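Local atomic coordinates of leucine--tRNA ligase (PDB entry 5AH5), a protein that probably catalyses the ATP-dependent attachment of L-leucine to tRNA(Leu), as an aminoacyl-tRNA synthetase of the first class. Residues 129-134 and 424-429; 778-783 and 796-801. One frame throughout, in Å; residues are numbered along the deposited sequence.

Overall arrangement
Contact 1 and contact 2 lie on opposite sides of the centre of the chain, their own centres 76 Å apart and their nearest atoms about 60 Å apart. Contact 1 is buried and joins two parts of the synthetase core, between which the editing domain is inserted; the side chain of Gln134 lies about 12 Å from the bound leucyl-sulfamoyl adenosine, too far to touch it. Contact 2, a small surface contact near the C-terminus, joins a helix lying over a four-stranded sheet to its edge strand 798-804. Its nearest atom is about 6 Å from the bound nucleic acid, against about 24 Å for contact 1.

Contact 1: 129-134 and 424-429; sequences TYVLAQ and GCPIPI
Val131 and Cys425 bring the two backbones together, helix 128-143 passing the extended segment around Cys425 with the CA atoms of Val131 and Cys425 6.2 Å apart. The Cys425 side chain sits between two residues less than one helical turn apart. With its sulfur anti to the backbone N (chi1 -174°), Cys425 SG comes within 3.8 Å of Val131 CG1. The same methyl approaches the proline that follows, with 4.4 Å from Val131 CG1 to Pro426 CD. Gln134 comes alongside from the next position facing the strand: its chain is extended beyond CG, which carries the amide past the cysteine and sets Gln134 NE2 3.7 Å from Cys425 CB. That amide spends its polarity on other partners. NE2 bonds to OD1 of Asp492 and OE1 takes the indole N-H of Trp495, so both ends of the group are held and its rotation is fixed. No hydrogen bond crosses between the segments, although Pro426 O is bonded by Gln135 on the same helix. The contact itself is therefore buried van der Waals packing, in which an amide already satisfied by Asp492 and Trp495 can lie against the CB and thiol of Cys425 without needing a polar partner there.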
# COMPACT_ATOMS: atom_id res chain seq x y z
N THR B 129 4.50 16.99 -18.92
CA THR B 129 5.52 15.92 -19.05
C THR B 129 5.03 14.51 -18.65
O THR B 129 5.24 13.51 -19.37
CB THR B 129 6.85 16.32 -18.37
OG1 THR B 129 7.84 15.40 -18.81
CG2 THR B 129 6.70 16.35 -16.84
N TYR B 130 4.26 14.43 -17.57
CA TYR B 130 3.65 13.16 -17.16
C TYR B 130 2.60 12.69 -18.12
O TYR B 130 2.56 11.50 -18.52
CB TYR B 130 3.08 13.29 -15.75
CG TYR B 130 2.91 11.96 -15.07
CD1 TYR B 130 1.78 11.20 -15.27
CD2 TYR B 130 3.90 11.47 -14.21
CE1 TYR B 130 1.60 9.99 -14.62
CE2 TYR B 130 3.76 10.22 -13.57
CZ TYR B 130 2.63 9.50 -13.76
OH TYR B 130 2.48 8.29 -13.12
N VAL B 131 1.77 13.63 -18.59
CA VAL B 131 0.76 13.26 -19.60
C VAL B 131 1.38 12.67 -20.86
O VAL B 131 0.90 11.65 -21.40
CB VAL B 131 -0.07 14.54 -19.96
CG1 VAL B 131 -0.97 14.32 -21.14
CG2 VAL B 131 -0.90 14.97 -18.78
N LEU B 132 2.45 13.29 -21.34
CA LEU B 132 3.21 12.77 -22.54
C LEU B 132 3.63 11.31 -22.31
O LEU B 132 3.27 10.33 -23.05
CB LEU B 132 4.47 13.69 -22.79
CG LEU B 132 5.50 13.19 -23.83
CD1 LEU B 132 4.86 12.87 -25.18
CD2 LEU B 132 6.61 14.21 -24.02
N ALA B 133 4.29 11.10 -21.18
CA ALA B 133 4.66 9.73 -20.81
C ALA B 133 3.52 8.76 -20.75
O ALA B 133 3.57 7.67 -21.33
CB ALA B 133 5.42 9.75 -19.50
N GLN B 134 2.41 9.16 -20.14
CA GLN B 134 1.32 8.21 -20.00
C GLN B 134 0.63 7.93 -21.30
O GLN B 134 0.17 6.81 -21.55
CB GLN B 134 0.31 8.75 -18.97
CG GLN B 134 -0.75 7.75 -18.56
CD GLN B 134 -1.30 8.07 -17.16
OE1 GLN B 134 -0.58 7.93 -16.17
NE2 GLN B 134 -2.53 8.54 -17.08
N GLY B 424 -8.61 14.88 -16.11
CA GLY B 424 -7.78 13.65 -16.19
C GLY B 424 -6.98 13.67 -17.47
O GLY B 424 -7.09 14.59 -18.33
N CYS B 425 -6.22 12.63 -17.65
CA CYS B 425 -5.30 12.56 -18.80
C CYS B 425 -6.08 12.27 -20.08
O CYS B 425 -6.74 11.24 -20.14
CB CYS B 425 -4.30 11.43 -18.56
SG CYS B 425 -3.03 11.35 -19.82
N PRO B 426 -5.97 13.15 -21.13
CA PRO B 426 -6.68 12.79 -22.34
C PRO B 426 -6.27 11.49 -22.94
O PRO B 426 -5.11 11.10 -22.83
CB PRO B 426 -6.44 14.00 -23.29
CG PRO B 426 -6.12 15.13 -22.38
CD PRO B 426 -5.37 14.49 -21.23
N ILE B 427 -7.24 10.77 -23.50
CA ILE B 427 -7.03 9.52 -24.22
C ILE B 427 -6.54 9.89 -25.64
O ILE B 427 -7.25 10.57 -26.35
CB ILE B 427 -8.31 8.73 -24.24
CG1 ILE B 427 -8.60 8.29 -22.79
CG2 ILE B 427 -8.24 7.54 -25.22
CD1 ILE B 427 -9.68 7.22 -22.65
N PRO B 428 -5.30 9.48 -26.03
CA PRO B 428 -4.58 9.98 -27.22
C PRO B 428 -4.99 9.19 -28.48
O PRO B 428 -4.19 8.50 -29.14
CB PRO B 428 -3.12 9.79 -26.83
CG PRO B 428 -3.17 8.48 -26.09
CD PRO B 428 -4.41 8.61 -25.22
N ILE B 429 -6.29 9.25 -28.74
CA ILE B 429 -6.97 8.51 -29.80
C ILE B 429 -7.81 9.51 -30.62
O ILE B 429 -8.33 10.53 -30.08
CB ILE B 429 -7.85 7.44 -29.22
CG1 ILE B 429 -6.98 6.39 -28.51
CG2 ILE B 429 -8.71 6.76 -30.30
CD1 ILE B 429 -6.29 5.40 -29.42

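Contact 2: 778-783 and 796-801; sequences DILSTV and RDLKNY
Leu780 of helix 776-785 faces Tyr801 of strand 798-804, their CA atoms 8.5 Å apart, a spacing bridged by side chains alone. Leu780 carries the contact. A chi1 of -176° turns its CG away from the backbone N and sends both methyls out from the helix toward the strand. One of them meets the tyrosine ring at 3.7 Å between Leu780 CD2 and Tyr801 CE2. The other is shared: Leu780 CD1 lies 3.8 Å from Tyr801 CD2 and 4.3 Å from Leu798 CD2, so the leucine spans the two strand residues that project toward the helix. Leucine and ring meet obliquely. The phenol runs on toward the start of the helix, where Tyr801 OH is hydrogen-bonded to OE2 of Glu776, and this polar tie complements the apolar one a turn further on. Between Leu798 and Tyr801 the strand bulges, with Lys799 and Asn800 both opposite Val812 in a classic beta bulge. On the same helix, Ile779 packs on strands 753-760 and 763-771, and Val783 on these and on strand 808-813. This is a two-layer alpha+beta domain of beta-beta-alpha-alpha-beta-beta order at the C-terminus of this leucyl-tRNA synthetase: two helices link two beta-hairpins, the first of them packs over the mixed four-stranded sheet, and Leu780 meets edge strand 798-804 at the margin of the layer.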
# COMPACT_ATOMS: atom_id res chain seq x y z
N ASP B 778 31.31 -24.74 36.04
CA ASP B 778 31.26 -23.74 37.14
C ASP B 778 29.91 -23.05 37.21
O ASP B 778 29.43 -22.75 38.32
CB ASP B 778 32.39 -22.72 37.00
CG ASP B 778 33.80 -23.33 37.20
OD1 ASP B 778 33.91 -24.49 37.69
OD2 ASP B 778 34.80 -22.64 36.86
N ILE B 779 29.27 -22.80 36.06
CA ILE B 779 27.92 -22.27 36.06
C ILE B 779 27.00 -23.25 36.79
O ILE B 779 26.34 -22.88 37.74
CB ILE B 779 27.39 -21.98 34.64
CG1 ILE B 779 28.18 -20.86 34.01
CG2 ILE B 779 25.89 -21.67 34.68
CD1 ILE B 779 27.81 -20.58 32.56
N LEU B 780 27.00 -24.49 36.37
CA LEU B 780 26.18 -25.51 37.02
C LEU B 780 26.49 -25.64 38.52
O LEU B 780 25.61 -25.69 39.35
CB LEU B 780 26.39 -26.88 36.37
CG LEU B 780 25.53 -27.98 36.92
CD1 LEU B 780 24.07 -27.74 36.61
CD2 LEU B 780 25.99 -29.31 36.36
N SER B 781 27.75 -25.72 38.84
CA SER B 781 28.15 -25.82 40.24
C SER B 781 27.66 -24.57 41.06
O SER B 781 27.12 -24.70 42.16
CB SER B 781 29.68 -26.03 40.30
OG SER B 781 30.15 -25.52 41.49
N THR B 782 27.76 -23.38 40.47
CA THR B 782 27.24 -22.17 41.12
C THR B 782 25.71 -22.19 41.31
O THR B 782 25.20 -21.82 42.39
CB THR B 782 27.67 -20.90 40.36
OG1 THR B 782 29.10 -20.93 40.28
CG2 THR B 782 27.22 -19.59 41.09
N VAL B 783 25.01 -22.68 40.30
CA VAL B 783 23.53 -22.80 40.32
C VAL B 783 23.09 -23.81 41.41
O VAL B 783 22.15 -23.55 42.15
CB VAL B 783 22.91 -23.23 38.96
CG1 VAL B 783 21.40 -23.30 39.04
CG2 VAL B 783 23.25 -22.24 37.86
N ARG B 796 15.21 -34.73 45.37
CA ARG B 796 14.98 -34.94 43.96
C ARG B 796 16.35 -35.05 43.32
O ARG B 796 17.31 -34.43 43.80
CB ARG B 796 14.20 -33.76 43.36
CG ARG B 796 12.96 -33.37 44.15
CD ARG B 796 12.16 -32.24 43.52
NE ARG B 796 11.51 -32.68 42.33
CZ ARG B 796 10.72 -31.92 41.57
NH1 ARG B 796 10.48 -30.64 41.87
NH2 ARG B 796 10.17 -32.47 40.47
N ASP B 797 16.43 -35.81 42.22
CA ASP B 797 17.69 -36.00 41.49
C ASP B 797 17.69 -35.08 40.24
O ASP B 797 16.68 -34.95 39.53
CB ASP B 797 17.88 -37.49 41.06
CG ASP B 797 17.91 -38.51 42.27
OD1 ASP B 797 18.54 -38.28 43.35
OD2 ASP B 797 17.30 -39.59 42.12
N LEU B 798 18.84 -34.48 39.99
CA LEU B 798 19.11 -33.77 38.75
C LEU B 798 19.32 -34.74 37.55
O LEU B 798 20.19 -35.56 37.60
CB LEU B 798 20.33 -32.89 38.95
CG LEU B 798 20.58 -31.91 37.79
CD1 LEU B 798 19.48 -30.90 37.67
CD2 LEU B 798 21.92 -31.24 37.99
N LYS B 799 18.55 -34.58 36.49
CA LYS B 799 18.58 -35.48 35.32
C LYS B 799 19.33 -34.88 34.13
O LYS B 799 19.97 -35.58 33.31
CB LYS B 799 17.17 -35.74 34.82
CG LYS B 799 16.18 -36.41 35.78
CD LYS B 799 16.71 -37.70 36.36
CE LYS B 799 15.55 -38.49 36.94
NZ LYS B 799 16.04 -39.62 37.74
N ASN B 800 19.17 -33.57 33.99
CA ASN B 800 19.70 -32.88 32.87
C ASN B 800 19.71 -31.38 33.14
O ASN B 800 19.14 -30.92 34.12
CB ASN B 800 18.88 -33.23 31.63
CG ASN B 800 19.64 -33.01 30.35
OD1 ASN B 800 20.86 -32.76 30.30
ND2 ASN B 800 18.89 -33.01 29.29
N TYR B 801 20.35 -30.63 32.27
CA TYR B 801 20.14 -29.23 32.25
C TYR B 801 20.26 -28.71 30.82
O TYR B 801 20.95 -29.29 29.99
CB TYR B 801 21.10 -28.55 33.20
CG TYR B 801 22.52 -28.61 32.78
CD1 TYR B 801 23.02 -27.73 31.86
CD2 TYR B 801 23.38 -29.57 33.30
CE1 TYR B 801 24.33 -27.79 31.43
CE2 TYR B 801 24.69 -29.62 32.88
CZ TYR B 801 25.15 -28.73 31.95
OH TYR B 801 26.45 -28.76 31.54